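Local coordinates for protein thioredoxin reductase (Streptococcus pyogenes, PDB 5UWY) that probably reduces thioredoxin with electrons from NADPH, passed through its bound FAD and a redox-active cysteine pair, at residues A[7-12]-A[18-23]; A[105-110]-A[297-302]; A[241-246]-A[275-280]. All blocks are in the same frame, centred on the assembly; numbering follows the deposited sequence.

Contact 1 of 3, residues A[7-12]-A[18-23]; sequences TLIIGS and TAALYA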
loop_
_atom_site.group_PDB
_atom_site.type_symbol
_atom_site.label_atom_id
_atom_site.label_comp_id
_atom_site.label_asym_id
_atom_site.label_seq_id
_atom_site.Cartn_x
_atom_site.Cartn_y
_atom_site.Cartn_z
ATOM N N THR A 7 -7.976 -13.074 15.065
ATOM C CA THR A 7 -6.928 -12.069 14.964
ATOM C C THR A 7 -7.167 -10.945 15.955
ATOM O O THR A 7 -8.276 -10.395 16.036
ATOM C CB THR A 7 -6.855 -11.479 13.554
ATOM O OG1 THR A 7 -6.947 -12.530 12.589
ATOM C CG2 THR A 7 -5.549 -10.733 13.368
ATOM N N LEU A 8 -6.118 -10.585 16.683
ATOM C CA LEU A 8 -6.115 -9.330 17.418
ATOM C C LEU A 8 -5.067 -8.416 16.800
ATOM O O LEU A 8 -3.947 -8.852 16.502
ATOM C CB LEU A 8 -5.841 -9.533 18.909
ATOM C CG LEU A 8 -7.007 -10.133 19.703
ATOM C CD1 LEU A 8 -6.520 -10.909 20.939
ATOM C CD2 LEU A 8 -8.059 -9.096 20.048
ATOM N N ILE A 9 -5.439 -7.157 16.591
ATOM C CA ILE A 9 -4.569 -6.158 15.986
ATOM C C ILE A 9 -4.270 -5.094 17.031
ATOM O O ILE A 9 -5.184 -4.433 17.543
ATOM C CB ILE A 9 -5.207 -5.543 14.732
ATOM C CG1 ILE A 9 -5.416 -6.623 13.673
ATOM C CG2 ILE A 9 -4.338 -4.420 14.189
ATOM C CD1 ILE A 9 -6.557 -6.343 12.749
ATOM N N ILE A 10 -2.988 -4.938 17.351
ATOM C CA ILE A 10 -2.537 -3.951 18.324
ATOM C C ILE A 10 -2.299 -2.651 17.563
ATOM O O ILE A 10 -1.301 -2.503 16.859
ATOM C CB ILE A 10 -1.278 -4.415 19.060
ATOM C CG1 ILE A 10 -1.359 -5.908 19.385
ATOM C CG2 ILE A 10 -1.076 -3.605 20.321
ATOM C CD1 ILE A 10 -2.461 -6.268 20.346
ATOM N N GLY A 11 -3.224 -1.704 17.703
ATOM C CA GLY A 11 -3.085 -0.420 17.046
ATOM C C GLY A 11 -4.189 -0.128 16.053
ATOM O O GLY A 11 -4.642 -1.028 15.339
ATOM N N SER A 12 -4.624 1.130 15.991
ATOM C CA SER A 12 -5.694 1.571 15.100
ATOM C C SER A 12 -5.237 2.751 14.250
ATOM O O SER A 12 -5.846 3.823 14.237
ATOM C CB SER A 12 -6.945 1.936 15.891
ATOM O OG SER A 12 -7.980 2.388 15.048
ATOM N N THR A 18 -6.568 -1.326 8.087
ATOM C CA THR A 18 -6.621 -2.052 6.821
ATOM C C THR A 18 -6.523 -3.556 7.049
ATOM O O THR A 18 -7.262 -4.335 6.432
ATOM C CB THR A 18 -5.510 -1.574 5.891
ATOM O OG1 THR A 18 -5.599 -0.151 5.739
ATOM C CG2 THR A 18 -5.643 -2.236 4.524
ATOM N N ALA A 19 -5.622 -3.978 7.940
ATOM C CA ALA A 19 -5.548 -5.391 8.293
ATOM C C ALA A 19 -6.867 -5.882 8.876
ATOM O O ALA A 19 -7.294 -7.008 8.600
ATOM C CB ALA A 19 -4.403 -5.629 9.278
ATOM N N ALA A 20 -7.528 -5.046 9.682
ATOM C CA ALA A 20 -8.829 -5.420 10.228
ATOM C C ALA A 20 -9.873 -5.529 9.130
ATOM O O ALA A 20 -10.713 -6.437 9.148
ATOM C CB ALA A 20 -9.271 -4.406 11.280
ATOM N N LEU A 21 -9.837 -4.607 8.168
ATOM C CA LEU A 21 -10.777 -4.649 7.055
ATOM C C LEU A 21 -10.637 -5.947 6.272
ATOM O O LEU A 21 -11.618 -6.666 6.055
ATOM C CB LEU A 21 -10.552 -3.440 6.148
ATOM C CG LEU A 21 -11.368 -3.357 4.860
ATOM C CD1 LEU A 21 -12.827 -3.064 5.170
ATOM C CD2 LEU A 21 -10.783 -2.302 3.932
ATOM N N TYR A 22 -9.412 -6.271 5.850
ATOM C CA TYR A 22 -9.214 -7.471 5.046
ATOM C C TYR A 22 -9.509 -8.731 5.850
ATOM O O TYR A 22 -10.218 -9.626 5.378
ATOM C CB TYR A 22 -7.791 -7.503 4.492
ATOM C CG TYR A 22 -7.648 -6.803 3.160
ATOM C CD1 TYR A 22 -7.499 -5.426 3.090
ATOM C CD2 TYR A 22 -7.672 -7.522 1.972
ATOM C CE1 TYR A 22 -7.372 -4.784 1.874
ATOM C CE2 TYR A 22 -7.546 -6.889 0.751
ATOM C CZ TYR A 22 -7.396 -5.520 0.709
ATOM O OH TYR A 22 -7.269 -4.884 -0.506
ATOM N N ALA A 23 -8.975 -8.814 7.071
ATOM C CA ALA A 23 -9.147 -10.016 7.881
ATOM C C ALA A 23 -10.616 -10.269 8.193
ATOM O O ALA A 23 -11.108 -11.394 8.058
ATOM C CB ALA A 23 -8.339 -9.894 9.172
#

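Contact 2 of 3, residues A[105-110]-A[297-302]; sequences TVIIAT and QGVYHY. With FAD (flavin-adenine dinucleotide), chain B.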
loop_
_atom_site.group_PDB
_atom_site.type_symbol
_atom_site.label_atom_id
_atom_site.label_comp_id
_atom_site.label_asym_id
_atom_site.label_seq_id
_atom_site.Cartn_x
_atom_site.Cartn_y
_atom_site.Cartn_z
ATOM N N THR A 105 -3.770 -15.322 16.052
ATOM C CA THR A 105 -2.803 -14.454 15.392
ATOM C C THR A 105 -2.818 -13.068 16.020
ATOM O O THR A 105 -3.875 -12.546 16.402
ATOM C CB THR A 105 -3.067 -14.320 13.880
ATOM O OG1 THR A 105 -4.310 -13.639 13.661
ATOM C CG2 THR A 105 -3.091 -15.680 13.195
ATOM N N VAL A 106 -1.629 -12.478 16.101
ATOM C CA VAL A 106 -1.429 -11.104 16.543
ATOM C C VAL A 106 -0.825 -10.324 15.383
ATOM O O VAL A 106 0.158 -10.766 14.779
ATOM C CB VAL A 106 -0.515 -11.038 17.782
ATOM C CG1 VAL A 106 0.222 -9.707 17.846
ATOM C CG2 VAL A 106 -1.316 -11.277 19.046
ATOM N N ILE A 107 -1.419 -9.179 15.060
ATOM C CA ILE A 107 -0.850 -8.249 14.090
ATOM C C ILE A 107 -0.459 -6.985 14.842
ATOM O O ILE A 107 -1.310 -6.323 15.445
ATOM C CB ILE A 107 -1.823 -7.934 12.945
ATOM C CG1 ILE A 107 -2.419 -9.222 12.375
ATOM C CG2 ILE A 107 -1.108 -7.173 11.842
ATOM C CD1 ILE A 107 -3.281 -8.997 11.153
ATOM N N ILE A 108 0.827 -6.656 14.813
ATOM C CA ILE A 108 1.355 -5.509 15.542
ATOM C C ILE A 108 1.337 -4.298 14.617
ATOM O O ILE A 108 2.015 -4.281 13.584
ATOM C CB ILE A 108 2.770 -5.790 16.066
ATOM C CG1 ILE A 108 2.783 -7.147 16.771
ATOM C CG2 ILE A 108 3.221 -4.680 17.005
ATOM C CD1 ILE A 108 3.881 -7.310 17.773
ATOM N N ALA A 109 0.552 -3.287 14.989
ATOM C CA ALA A 109 0.359 -2.089 14.182
ATOM C C ALA A 109 0.432 -0.853 15.064
ATOM O O ALA A 109 -0.331 0.104 14.896
ATOM C CB ALA A 109 -0.970 -2.140 13.432
ATOM N N THR A 110 1.355 -0.863 16.024
ATOM C CA THR A 110 1.463 0.214 16.999
ATOM C C THR A 110 2.182 1.442 16.459
ATOM O O THR A 110 2.200 2.474 17.139
ATOM C CB THR A 110 2.179 -0.289 18.255
ATOM O OG1 THR A 110 3.362 -1.004 17.880
ATOM C CG2 THR A 110 1.270 -1.213 19.048
ATOM N N GLN A 297 -4.782 -10.358 4.830
ATOM C CA GLN A 297 -5.065 -11.495 3.964
ATOM C C GLN A 297 -4.196 -12.702 4.302
ATOM O O GLN A 297 -4.605 -13.843 4.055
ATOM C CB GLN A 297 -4.890 -11.098 2.497
ATOM C CG GLN A 297 -5.520 -12.073 1.515
ATOM C CD GLN A 297 -6.974 -12.362 1.834
ATOM O OE1 GLN A 297 -7.729 -11.470 2.223
ATOM N NE2 GLN A 297 -7.373 -13.619 1.673
ATOM N N GLY A 298 -3.010 -12.481 4.874
ATOM C CA GLY A 298 -2.154 -13.597 5.238
ATOM C C GLY A 298 -2.640 -14.355 6.457
ATOM O O GLY A 298 -2.320 -15.538 6.627
ATOM N N VAL A 299 -3.409 -13.689 7.323
ATOM C CA VAL A 299 -3.987 -14.371 8.480
ATOM C C VAL A 299 -4.787 -15.591 8.038
ATOM O O VAL A 299 -4.655 -16.681 8.611
ATOM C CB VAL A 299 -4.851 -13.399 9.301
ATOM C CG1 VAL A 299 -5.726 -14.174 10.264
ATOM C CG2 VAL A 299 -3.969 -12.431 10.056
ATOM N N TYR A 300 -5.619 -15.429 7.003
ATOM C CA TYR A 300 -6.426 -16.553 6.539
ATOM C C TYR A 300 -5.555 -17.718 6.090
ATOM O O TYR A 300 -5.861 -18.876 6.386
ATOM C CB TYR A 300 -7.349 -16.135 5.397
ATOM C CG TYR A 300 -7.947 -17.335 4.695
ATOM C CD1 TYR A 300 -8.961 -18.074 5.293
ATOM C CD2 TYR A 300 -7.474 -17.754 3.456
ATOM C CE1 TYR A 300 -9.500 -19.182 4.672
ATOM C CE2 TYR A 300 -8.008 -18.864 2.828
ATOM C CZ TYR A 300 -9.022 -19.575 3.441
ATOM O OH TYR A 300 -9.561 -20.680 2.827
ATOM N N HIS A 301 -4.475 -17.435 5.358
ATOM C CA HIS A 301 -3.603 -18.506 4.882
ATOM C C HIS A 301 -2.956 -19.240 6.050
ATOM O O HIS A 301 -2.956 -20.480 6.102
ATOM C CB HIS A 301 -2.542 -17.935 3.940
ATOM C CG HIS A 301 -1.809 -18.974 3.149
ATOM N ND1 HIS A 301 -0.436 -19.099 3.175
ATOM C CD2 HIS A 301 -2.259 -19.936 2.308
ATOM C CE1 HIS A 301 -0.072 -20.092 2.383
ATOM N NE2 HIS A 301 -1.159 -20.617 1.846
ATOM N N TYR A 302 -2.408 -18.484 7.008
ATOM C CA TYR A 302 -1.803 -19.106 8.182
ATOM C C TYR A 302 -2.809 -19.976 8.930
ATOM O O TYR A 302 -2.475 -21.082 9.370
ATOM C CB TYR A 302 -1.221 -18.034 9.108
ATOM C CG TYR A 302 -0.587 -18.588 10.368
ATOM C CD1 TYR A 302 0.711 -19.086 10.355
ATOM C CD2 TYR A 302 -1.285 -18.613 11.570
ATOM C CE1 TYR A 302 1.295 -19.593 11.503
ATOM C CE2 TYR A 302 -0.710 -19.120 12.722
ATOM C CZ TYR A 302 0.580 -19.607 12.683
ATOM O OH TYR A 302 1.158 -20.113 13.827
HETATM P PA FAD B . 0.287 4.735 13.703
HETATM O O1A FAD B . -0.888 5.314 13.002
HETATM O O2A FAD B . 1.296 5.735 14.276
HETATM O O5B FAD B . -0.162 3.803 14.868
HETATM C C5B FAD B . -0.218 4.285 16.226
HETATM C C4B FAD B . -1.392 3.664 16.930
HETATM O O4B FAD B . -0.918 2.636 17.833
HETATM C C3B FAD B . -2.225 4.639 17.769
HETATM O O3B FAD B . -3.619 4.471 17.530
HETATM C C2B FAD B . -1.828 4.288 19.206
HETATM O O2B FAD B . -2.896 4.556 20.110
HETATM C C1B FAD B . -1.574 2.789 19.068
HETATM N N9A FAD B . -0.748 2.202 20.124
HETATM C C8A FAD B . 0.597 2.368 20.332
HETATM N N7A FAD B . 1.069 1.709 21.365
HETATM C C5A FAD B . -0.047 1.060 21.868
HETATM C C6A FAD B . -0.222 0.193 22.966
HETATM N N6A FAD B . 0.767 -0.179 23.780
HETATM N N1A FAD B . -1.469 -0.280 23.194
HETATM C C2A FAD B . -2.460 0.090 22.380
HETATM N N3A FAD B . -2.411 0.896 21.319
HETATM C C4A FAD B . -1.169 1.350 21.118
HETATM N N1 FAD B . 1.016 10.490 6.427
HETATM C C2 FAD B . 0.827 10.705 5.091
HETATM O O2 FAD B . 0.513 9.787 4.323
HETATM N N3 FAD B . 0.983 11.980 4.575
HETATM C C4 FAD B . 1.329 13.108 5.287
HETATM O O4 FAD B . 1.438 14.191 4.715
HETATM C C4X FAD B . 1.533 12.869 6.704
HETATM N N5 FAD B . 1.867 13.882 7.453
HETATM C C5X FAD B . 2.064 13.656 8.805
HETATM C C6 FAD B . 2.419 14.732 9.616
HETATM C C7 FAD B . 2.627 14.563 10.979
HETATM C C7M FAD B . 3.010 15.751 11.823
HETATM C C8 FAD B . 2.477 13.288 11.551
HETATM C C8M FAD B . 2.695 13.071 13.025
HETATM C C9 FAD B . 2.122 12.211 10.743
HETATM C C9A FAD B . 1.915 12.384 9.379
HETATM N N10 FAD B . 1.570 11.311 8.528
HETATM C C10 FAD B . 1.357 11.524 7.183
HETATM C "C1'" FAD B . 1.360 9.956 9.071
HETATM C "C2'" FAD B . 2.532 9.007 8.850
HETATM O "O2'" FAD B . 2.444 8.377 7.571
HETATM C "C3'" FAD B . 2.504 7.923 9.930
HETATM O "O3'" FAD B . 3.776 7.287 9.935
HETATM C "C4'" FAD B . 1.417 6.850 9.783
HETATM O "O4'" FAD B . 0.153 7.393 10.165
HETATM C "C5'" FAD B . 1.713 5.619 10.616
HETATM O "O5'" FAD B . 0.651 4.655 10.446
HETATM P P FAD B . 0.630 3.308 11.272
HETATM O O1P FAD B . 1.721 2.375 10.741
HETATM O O2P FAD B . -0.715 2.680 11.322
HETATM O O3P FAD B . 1.074 3.761 12.731
#

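Contact 3 of 3, residues A[241-246]-A[275-280]; sequences PVTGMV and GDVRQK. With FAD (flavin-adenine dinucleotide), chain B.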
loop_
_atom_site.group_PDB
_atom_site.type_symbol
_atom_site.label_atom_id
_atom_site.label_comp_id
_atom_site.label_asym_id
_atom_site.label_seq_id
_atom_site.Cartn_x
_atom_site.Cartn_y
_atom_site.Cartn_z
ATOM N N PRO A 241 9.882 3.759 17.888
ATOM C CA PRO A 241 8.879 2.720 17.637
ATOM C C PRO A 241 8.247 2.273 18.942
ATOM O O PRO A 241 8.915 2.172 19.974
ATOM C CB PRO A 241 9.687 1.590 16.992
ATOM C CG PRO A 241 11.080 1.806 17.478
ATOM C CD PRO A 241 11.248 3.294 17.595
ATOM N N VAL A 242 6.940 2.027 18.898
ATOM C CA VAL A 242 6.207 1.564 20.073
ATOM C C VAL A 242 6.363 0.047 20.105
ATOM O O VAL A 242 5.553 -0.698 19.551
ATOM C CB VAL A 242 4.747 1.999 20.050
ATOM C CG1 VAL A 242 4.155 1.842 21.430
ATOM C CG2 VAL A 242 4.629 3.436 19.569
ATOM N N THR A 243 7.425 -0.419 20.765
ATOM C CA THR A 243 7.713 -1.846 20.852
ATOM C C THR A 243 8.076 -2.254 22.275
ATOM O O THR A 243 8.809 -3.225 22.481
ATOM C CB THR A 243 8.831 -2.241 19.888
ATOM O OG1 THR A 243 9.923 -1.322 20.017
ATOM C CG2 THR A 243 8.322 -2.234 18.455
ATOM N N GLY A 244 7.568 -1.523 23.268
ATOM C CA GLY A 244 7.813 -1.905 24.645
ATOM C C GLY A 244 7.147 -3.210 25.026
ATOM O O GLY A 244 7.629 -3.922 25.912
HETATM N N MSE A 245 6.046 -3.552 24.364
HETATM C CA MSE A 245 5.285 -4.740 24.732
HETATM C C MSE A 245 5.693 -5.986 23.942
HETATM O O MSE A 245 4.989 -6.996 23.967
HETATM C CB MSE A 245 3.776 -4.482 24.577
HETATM C CG MSE A 245 3.200 -4.527 23.157
HETATM SE SE MSE A 245 4.254 -3.703 21.740
HETATM C CE MSE A 245 3.967 -1.837 22.208
ATOM N N VAL A 246 6.834 -5.923 23.256
ATOM C CA VAL A 246 7.358 -7.082 22.539
ATOM C C VAL A 246 8.857 -7.213 22.775
ATOM O O VAL A 246 9.569 -7.830 21.975
ATOM C CB VAL A 246 7.054 -7.002 21.030
ATOM C CG1 VAL A 246 5.571 -7.166 20.785
ATOM C CG2 VAL A 246 7.564 -5.691 20.446
ATOM N N GLY A 275 2.927 -1.561 9.053
ATOM C CA GLY A 275 2.986 -0.127 9.215
ATOM C C GLY A 275 4.365 0.363 9.619
ATOM O O GLY A 275 5.393 -0.201 9.256
ATOM N N ASP A 276 4.361 1.442 10.399
ATOM C CA ASP A 276 5.557 2.193 10.750
ATOM C C ASP A 276 6.351 1.575 11.887
ATOM O O ASP A 276 7.534 1.910 12.046
ATOM C CB ASP A 276 5.153 3.618 11.115
ATOM C CG ASP A 276 4.630 4.386 9.926
ATOM O OD1 ASP A 276 3.994 3.752 9.055
ATOM O OD2 ASP A 276 4.820 5.612 9.874
ATOM N N VAL A 277 5.733 0.692 12.674
ATOM C CA VAL A 277 6.458 -0.072 13.675
ATOM C C VAL A 277 7.503 -0.990 13.053
ATOM O O VAL A 277 8.298 -1.604 13.776
ATOM C CB VAL A 277 5.461 -0.879 14.533
ATOM C CG1 VAL A 277 5.144 -2.216 13.874
ATOM C CG2 VAL A 277 6.002 -1.078 15.937
ATOM N N ARG A 278 7.527 -1.078 11.729
ATOM C CA ARG A 278 8.365 -1.990 10.972
ATOM C C ARG A 278 9.720 -1.369 10.656
ATOM O O ARG A 278 9.896 -0.150 10.667
ATOM C CB ARG A 278 7.675 -2.351 9.661
ATOM C CG ARG A 278 6.682 -3.488 9.724
ATOM C CD ARG A 278 6.949 -4.449 8.588
ATOM N NE ARG A 278 6.701 -3.814 7.295
ATOM C CZ ARG A 278 7.441 -4.014 6.210
ATOM N NH1 ARG A 278 7.152 -3.386 5.079
ATOM N NH2 ARG A 278 8.465 -4.858 6.251
ATOM N N GLN A 279 10.681 -2.240 10.361
ATOM C CA GLN A 279 11.910 -1.840 9.686
ATOM C C GLN A 279 11.593 -1.540 8.227
ATOM O O GLN A 279 11.365 -2.462 7.439
ATOM C CB GLN A 279 12.949 -2.952 9.787
ATOM C CG GLN A 279 14.200 -2.605 10.554
ATOM C CD GLN A 279 15.287 -3.647 10.363
ATOM O OE1 GLN A 279 15.062 -4.693 9.752
ATOM N NE2 GLN A 279 16.476 -3.364 10.883
ATOM N N LYS A 280 11.570 -0.262 7.861
ATOM C CA LYS A 280 11.282 0.117 6.485
ATOM C C LYS A 280 11.766 1.541 6.264
ATOM O O LYS A 280 12.159 2.237 7.201
ATOM C CB LYS A 280 9.791 -0.008 6.165
ATOM C CG LYS A 280 8.879 0.636 7.192
ATOM C CD LYS A 280 7.656 1.257 6.536
ATOM C CE LYS A 280 6.610 0.197 6.216
ATOM N NZ LYS A 280 5.269 0.781 5.949
HETATM P PA FAD B . 0.287 4.735 13.703
HETATM O O1A FAD B . -0.888 5.314 13.002
HETATM O O2A FAD B . 1.296 5.735 14.276
HETATM O O5B FAD B . -0.162 3.803 14.868
HETATM C C5B FAD B . -0.218 4.285 16.226
HETATM C C4B FAD B . -1.392 3.664 16.930
HETATM O O4B FAD B . -0.918 2.636 17.833
HETATM C C3B FAD B . -2.225 4.639 17.769
HETATM O O3B FAD B . -3.619 4.471 17.530
HETATM C C2B FAD B . -1.828 4.288 19.206
HETATM O O2B FAD B . -2.896 4.556 20.110
HETATM C C1B FAD B . -1.574 2.789 19.068
HETATM N N9A FAD B . -0.748 2.202 20.124
HETATM C C8A FAD B . 0.597 2.368 20.332
HETATM N N7A FAD B . 1.069 1.709 21.365
HETATM C C5A FAD B . -0.047 1.060 21.868
HETATM C C6A FAD B . -0.222 0.193 22.966
HETATM N N6A FAD B . 0.767 -0.179 23.780
HETATM N N1A FAD B . -1.469 -0.280 23.194
HETATM C C2A FAD B . -2.460 0.090 22.380
HETATM N N3A FAD B . -2.411 0.896 21.319
HETATM C C4A FAD B . -1.169 1.350 21.118
HETATM N N1 FAD B . 1.016 10.490 6.427
HETATM C C2 FAD B . 0.827 10.705 5.091
HETATM O O2 FAD B . 0.513 9.787 4.323
HETATM N N3 FAD B . 0.983 11.980 4.575
HETATM C C4 FAD B . 1.329 13.108 5.287
HETATM O O4 FAD B . 1.438 14.191 4.715
HETATM C C4X FAD B . 1.533 12.869 6.704
HETATM N N5 FAD B . 1.867 13.882 7.453
HETATM C C5X FAD B . 2.064 13.656 8.805
HETATM C C6 FAD B . 2.419 14.732 9.616
HETATM C C7 FAD B . 2.627 14.563 10.979
HETATM C C7M FAD B . 3.010 15.751 11.823
HETATM C C8 FAD B . 2.477 13.288 11.551
HETATM C C8M FAD B . 2.695 13.071 13.025
HETATM C C9 FAD B . 2.122 12.211 10.743
HETATM C C9A FAD B . 1.915 12.384 9.379
HETATM N N10 FAD B . 1.570 11.311 8.528
HETATM C C10 FAD B . 1.357 11.524 7.183
HETATM C "C1'" FAD B . 1.360 9.956 9.071
HETATM C "C2'" FAD B . 2.532 9.007 8.850
HETATM O "O2'" FAD B . 2.444 8.377 7.571
HETATM C "C3'" FAD B . 2.504 7.923 9.930
HETATM O "O3'" FAD B . 3.776 7.287 9.935
HETATM C "C4'" FAD B . 1.417 6.850 9.783
HETATM O "O4'" FAD B . 0.153 7.393 10.165
HETATM C "C5'" FAD B . 1.713 5.619 10.616
HETATM O "O5'" FAD B . 0.651 4.655 10.446
HETATM P P FAD B . 0.630 3.308 11.272
HETATM O O1P FAD B . 1.721 2.375 10.741
HETATM O O2P FAD B . -0.715 2.680 11.322
HETATM O O3P FAD B . 1.074 3.761 12.731
#

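Contact 1 of 3, residues A[7-12]-A[18-23]
Ala19 gives its carbonyl oxygen to the amide of Ala23, with 2.9 Å from Ala19 O to Ala23 N, and one residue earlier Thr18 O takes Tyr22 N in the same helical pattern. It is on this hydrogen-bonded turn that Ile9 of the strand settles. These two amides are paired within the helix; no hydrogen bond joins 7-12 to 18-23, and what passes between them is wholly apolar. Ile9 does the work with a single atom. Its CD1 lies over the peptide joining Ala19 to Ala20, 3.5 Å from Ala20 N, with the two alanine methyls beside it: 4.1 Å separates Ile9 CD1 from Ala19 CB, and 3.6 Å separates it from Ala20 CB. The torsions explain the reach: CG1 is anti to the carbonyl carbon (chi1 -63°), and an extended chi2 of 152° then carries CD1 out from the strand to the helix. Thr7, beside the contact, has a hydrogen-bonding partner for its hydroxyl in Thr105 OG1 on the next strand. Ile107 of the same neighbouring strand also packs on Ile9 and Ala19, while Ala20 leans on Ile32 of strand 30-34. The two segments are the first strand and helix of a beta-alpha-beta unit, consistent with a Rossmann-type dinucleotide fold, and Gly11 in the turn between them lines the FAD pocket. With small alanine methyls at the join, the helix can lie close to the sheet. Strand and helix thus meet by one isoleucine methyl set over a peptide and against two alanine methyls, a purely van der Waals join beside the turn that lines the FAD pocket.

Contact 2 of 3, residues A[105-110]-A[297-302]
Strand 105-108 and helix 297-302 run nearly antiparallel, at 157°, with their axes 10.1 Å apart at closest approach and Thr105 set against Val299. Both methyls of Val299 touch the strand. CG1 meets Thr105 alone, 3.7 Å from Thr105 OG1, while CG2 lies between that hydroxyl and the tip of Ile107, 3.7 Å from Ile107 CD1. The valine torsion (chi1 165°) sets CG1 anti to the backbone N and CG2 anti to the carbonyl carbon, which leaves CG2 the branch that reaches both strand residues. Thr105 turns both its branches to the helix. Its hydroxyl lies beside the valine but bonds elsewhere, to Asp6 O of the adjoining strand; its methyl slides past Tyr302 and comes to 3.8 Å between Thr105 CG2 and Tyr302 CD2, meeting the ring obliquely. At the far end of the segment the strand delivers Thr110 to the cofactor: CG2 rests by the adenine, 3.7 Å from FAD N7A, and the carbonyl lies by the adenosine ribose. Residues 109-110 belong to a sequence resembling the Ala-Thr-Gly motif known in flavoproteins of this family. This part of helix 285-304 therefore packs by van der Waals contact, with no hydrogen bond to the strand, and the threonine hydroxyl beside the valine is buried and bonded to strand 5-10.

Contact 3 of 3, residues A[241-246]-A[275-280]
Val242 is the centre of an inverse gamma turn, closed by a weak bond from Thr243 N to Pro241 O, and it serves both the loop 275-280 and the cofactor. Its carbonyl oxygen sits 3.7 Å from Val277 CG2 and accepts a hydrogen bond from Thr110 OG1, while its side chain, with CG1 anti to the backbone N (chi1 -164°), turns to the imidazole side of the adenine near FAD N7A. Thr243 follows with its methyl against the CG2 branch of Val277, 3.6 Å from Thr243 CG2 to Val277 CG2; its hydroxyl bonds to Gly256 O. Met245, present as selenomethionine, bends at chi2 and chi3 and brings CE to 3.9 Å from FAD N6A. Across the contact, the loop holds the pyrophosphate by its backbone: Asp276 N donates to FAD O1P over 2.8 Å at a fairly straight 158°, and Gly275, lacking a side chain, lets its CA approach that oxygen to 3.2 Å. This Gly-Asp pair fits the second FAD-binding motif of the family. Loop 241-246 thus meets the adenine, and 275-276 the pyrophosphate. The 241-246 loop leaves strand 239-241, whereas 275-280 leads from strand 271-273 into helix 285-304, to which Lys280 NZ is tied by a salt bridge with Asp291.

Contacts 1 and 2 are buried packing of helices on one parallel sheet: strands 5-10 and 105-108 are neighbours in it, and Ile10 probably bonds through its backbone to Ile107 and Ala109. Their helices also reach the second subunit. Contact 3, about 15 Å between centres from either, is partly buried, joins loops instead of regular elements, and touches no other chain of the assembly. It is nested within the chain loop that contact 2 closes and meets it where Thr110 packs on Val277. All three are mainly apolar packing, with no hydrogen bond across any; contact 3 alone hydrogen-bonds FAD, which Thr110 of contact 2 merely touches.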